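Local coordinates for protein D-glycero-D-manno-heptose 1-phosphate kinase (Bacteroides thetaiotaomicron, PDB 3K85) that probably phosphorylates a sugar substrate, possibly D-glycero-D-manno-heptose 1-phosphate, using ATP, as a member of the GHMP kinase family, at residues T36-A41 with P328-D333. Numbering follows the deposited sequence.
Sequences TINLYA and PFQFID
Two backbone hydrogen bonds flank the Ile37–Phe331 pair: Asn38 N gives to Gln330 O at 2.7 Å, and Ile332 N gives to Thr36 O at 3.0 Å, nearly straight at 169°. With a CA–CA separation of 4.2 Å between Ile37 and Phe331, this identifies a single antiparallel bridge of the non-hydrogen-bonded type. Side-chain bonds extend it at both ends. Thr36 OG1 donates to Ile332 O over 2.7 Å and is also reached by Gly168 N. At the other end, chi1 of 58° places the Asn38 amide between its own backbone N and carbonyl carbon, where OD1 accepts Gln330 N at 2.8 Å; the donor stands 49° above the amide plane. Gln330 is thus held through both its N and its O. Outward, Ile37 CG2 rests against Phe329 CD1 (3.8 Å) and also meets Phe331, while Ile332 CG1 lies at the edge of the Tyr40 ring, 3.2 Å from OH. Glu196 binds Phe331 N, and Met199 packs on both phenylalanines. The chain turns a corner at Asn38, between strands 30-37 and 39-47; here the loop leading to strand 337-340 docks by an isolated antiparallel beta bridge, within a GHMP-kinase fold.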
ATOM      1  N   THR A  36      -2.734  -3.844  11.926  1.00 19.59           N
ATOM      2  CA  THR A  36      -3.776  -3.709  12.923  1.00 19.27           C
ATOM      3  C   THR A  36      -4.743  -4.895  12.868  1.00 20.85           C
ATOM      4  O   THR A  36      -4.904  -5.525  11.827  1.00 20.20           O
ATOM      5  CB  THR A  36      -4.531  -2.407  12.729  1.00 17.68           C
ATOM      6  OG1 THR A  36      -4.863  -2.256  11.347  1.00 18.70           O
ATOM      7  CG2 THR A  36      -3.671  -1.229  13.187  1.00 16.05           C
ATOM      8  N   ILE A  37      -5.363  -5.194  14.006  1.00 22.11           N
ATOM      9  CA  ILE A  37      -6.297  -6.313  14.131  1.00 26.61           C
ATOM     10  C   ILE A  37      -7.635  -5.868  14.734  1.00 26.63           C
ATOM     11  O   ILE A  37      -7.719  -4.798  15.334  1.00 27.07           O
ATOM     12  CB  ILE A  37      -5.693  -7.426  15.014  1.00 27.74           C
ATOM     13  CG1 ILE A  37      -5.417  -6.890  16.423  1.00 28.57           C
ATOM     14  CG2 ILE A  37      -4.405  -7.943  14.386  1.00 27.45           C
ATOM     15  CD1 ILE A  37      -4.881  -7.958  17.374  1.00 29.48           C
ATOM     16  N   ASN A  38      -8.667  -6.700  14.594  1.00 26.82           N
ATOM     17  CA  ASN A  38     -10.000  -6.360  15.091  1.00 27.98           C
ATOM     18  C   ASN A  38     -10.239  -6.266  16.601  1.00 28.17           C
ATOM     19  O   ASN A  38     -11.346  -6.553  17.071  1.00 29.54           O
ATOM     20  CB  ASN A  38     -11.044  -7.301  14.478  1.00 29.06           C
ATOM     21  CG  ASN A  38     -10.759  -8.756  14.766  1.00 31.01           C
ATOM     22  OD1 ASN A  38      -9.730  -9.100  15.357  1.00 32.08           O
ATOM     23  ND2 ASN A  38     -11.661  -9.626  14.332  1.00 31.16           N
ATOM     24  N   LEU A  39      -9.218  -5.868  17.353  1.00 27.53           N
ATOM     25  CA  LEU A  39      -9.351  -5.665  18.798  1.00 29.66           C
ATOM     26  C   LEU A  39      -9.150  -4.160  18.952  1.00 29.40           C
ATOM     27  O   LEU A  39      -8.108  -3.631  18.566  1.00 30.07           O
ATOM     28  CB  LEU A  39      -8.286  -6.459  19.563  1.00 31.65           C
ATOM     29  CG  LEU A  39      -8.692  -7.898  19.914  1.00 33.23           C
ATOM     30  CD1 LEU A  39      -9.412  -8.554  18.740  1.00 35.30           C
ATOM     31  CD2 LEU A  39      -7.462  -8.690  20.286  1.00 33.25           C
ATOM     32  N   TYR A  40     -10.136  -3.479  19.528  1.00 27.48           N
ATOM     33  CA  TYR A  40     -10.095  -2.029  19.622  1.00 26.72           C
ATOM     34  C   TYR A  40     -10.106  -1.331  20.978  1.00 27.40           C
ATOM     35  O   TYR A  40     -10.184  -1.955  22.037  1.00 28.66           O
ATOM     36  CB  TYR A  40     -11.271  -1.471  18.827  1.00 26.24           C
ATOM     37  CG  TYR A  40     -11.411  -2.004  17.418  1.00 29.87           C
ATOM     38  CD1 TYR A  40     -10.878  -1.299  16.328  1.00 29.42           C
ATOM     39  CD2 TYR A  40     -12.139  -3.179  17.156  1.00 28.44           C
ATOM     40  CE1 TYR A  40     -11.074  -1.737  15.014  1.00 27.62           C
ATOM     41  CE2 TYR A  40     -12.338  -3.628  15.843  1.00 29.15           C
ATOM     42  CZ  TYR A  40     -11.803  -2.894  14.776  1.00 30.89           C
ATOM     43  OH  TYR A  40     -12.015  -3.295  13.473  1.00 29.47           O
ATOM     44  N   ALA A  41     -10.043  -0.001  20.889  1.00 24.58           N
ATOM     45  CA  ALA A  41     -10.112   0.918  22.015  1.00 23.18           C
ATOM     46  C   ALA A  41     -11.299   1.771  21.597  1.00 23.35           C
ATOM     47  O   ALA A  41     -11.378   2.196  20.443  1.00 23.36           O
ATOM     48  CB  ALA A  41      -8.844   1.781  22.094  1.00 20.24           C
ATOM     49  N   PRO A 328      -8.914 -15.179  19.458  1.00 52.38           N
ATOM     50  CA  PRO A 328      -9.275 -15.149  18.041  1.00 48.02           C
ATOM     51  C   PRO A 328      -9.220 -13.715  17.517  1.00 44.37           C
ATOM     52  O   PRO A 328      -9.625 -12.770  18.201  1.00 42.28           O
ATOM     53  CB  PRO A 328     -10.685 -15.725  18.041  1.00 48.52           C
ATOM     54  CG  PRO A 328     -11.229 -15.237  19.340  1.00 50.81           C
ATOM     55  CD  PRO A 328     -10.087 -15.509  20.287  1.00 51.30           C
ATOM     56  N   PHE A 329      -8.726 -13.554  16.296  1.00 39.17           N
ATOM     57  CA  PHE A 329      -8.603 -12.224  15.732  1.00 34.27           C
ATOM     58  C   PHE A 329      -8.710 -12.248  14.216  1.00 32.84           C
ATOM     59  O   PHE A 329      -8.689 -13.299  13.583  1.00 30.03           O
ATOM     60  CB  PHE A 329      -7.236 -11.639  16.102  1.00 30.75           C
ATOM     61  CG  PHE A 329      -6.113 -12.203  15.285  1.00 29.19           C
ATOM     62  CD1 PHE A 329      -5.671 -11.543  14.143  1.00 28.49           C
ATOM     63  CD2 PHE A 329      -5.576 -13.452  15.586  1.00 29.35           C
ATOM     64  CE1 PHE A 329      -4.717 -12.125  13.308  1.00 29.42           C
ATOM     65  CE2 PHE A 329      -4.616 -14.049  14.753  1.00 28.93           C
ATOM     66  CZ  PHE A 329      -4.189 -13.385  13.615  1.00 29.34           C
ATOM     67  N   GLN A 330      -8.795 -11.052  13.654  1.00 31.95           N
ATOM     68  CA  GLN A 330      -8.844 -10.855  12.223  1.00 31.70           C
ATOM     69  C   GLN A 330      -8.108  -9.539  11.964  1.00 28.74           C
ATOM     70  O   GLN A 330      -8.144  -8.623  12.791  1.00 27.34           O
ATOM     71  CB  GLN A 330     -10.292 -10.762  11.737  1.00 35.02           C
ATOM     72  CG  GLN A 330     -11.074 -12.060  11.881  1.00 41.31           C
ATOM     73  CD  GLN A 330     -10.438 -13.199  11.101  1.00 44.84           C
ATOM     74  OE1 GLN A 330     -10.265 -13.108   9.885  1.00 47.66           O
ATOM     75  NE2 GLN A 330     -10.086 -14.278  11.797  1.00 46.93           N
ATOM     76  N   PHE A 331      -7.418  -9.463  10.835  1.00 25.67           N
ATOM     77  CA  PHE A 331      -6.704  -8.252  10.469  1.00 25.33           C
ATOM     78  C   PHE A 331      -7.739  -7.229  10.040  1.00 23.97           C
ATOM     79  O   PHE A 331      -8.735  -7.584   9.412  1.00 23.95           O
ATOM     80  CB  PHE A 331      -5.754  -8.538   9.314  1.00 22.50           C
ATOM     81  CG  PHE A 331      -4.550  -9.328   9.712  1.00 21.08           C
ATOM     82  CD1 PHE A 331      -3.575  -8.765  10.532  1.00 21.63           C
ATOM     83  CD2 PHE A 331      -4.385 -10.630   9.268  1.00 19.42           C
ATOM     84  CE1 PHE A 331      -2.452  -9.487  10.903  1.00 19.17           C
ATOM     85  CE2 PHE A 331      -3.268 -11.367   9.630  1.00 21.88           C
ATOM     86  CZ  PHE A 331      -2.297 -10.796  10.448  1.00 21.66           C
ATOM     87  N   ILE A 332      -7.528  -5.969  10.391  1.00 23.45           N
ATOM     88  CA  ILE A 332      -8.471  -4.935   9.999  1.00 26.15           C
ATOM     89  C   ILE A 332      -7.660  -3.911   9.206  1.00 28.53           C
ATOM     90  O   ILE A 332      -6.564  -3.531   9.619  1.00 28.28           O
ATOM     91  CB  ILE A 332      -9.162  -4.308  11.251  1.00 26.33           C
ATOM     92  CG1 ILE A 332     -10.202  -3.276  10.819  1.00 27.54           C
ATOM     93  CG2 ILE A 332      -8.144  -3.667  12.156  1.00 30.01           C
ATOM     94  CD1 ILE A 332     -11.348  -3.868   9.995  1.00 29.15           C
ATOM     95  N   ASP A 333      -8.180  -3.477   8.061  1.00 31.11           N
ATOM     96  CA  ASP A 333      -7.446  -2.537   7.213  1.00 35.51           C
ATOM     97  C   ASP A 333      -7.586  -1.059   7.534  1.00 35.81           C
ATOM     98  O   ASP A 333      -6.824  -0.243   7.017  1.00 37.43           O
ATOM     99  CB  ASP A 333      -7.816  -2.734   5.742  1.00 38.68           C
ATOM    100  CG  ASP A 333      -6.924  -1.919   4.810  1.00 43.85           C
ATOM    101  OD1 ASP A 333      -5.732  -2.270   4.672  1.00 44.40           O
ATOM    102  OD2 ASP A 333      -7.408  -0.920   4.226  1.00 46.73           O
TER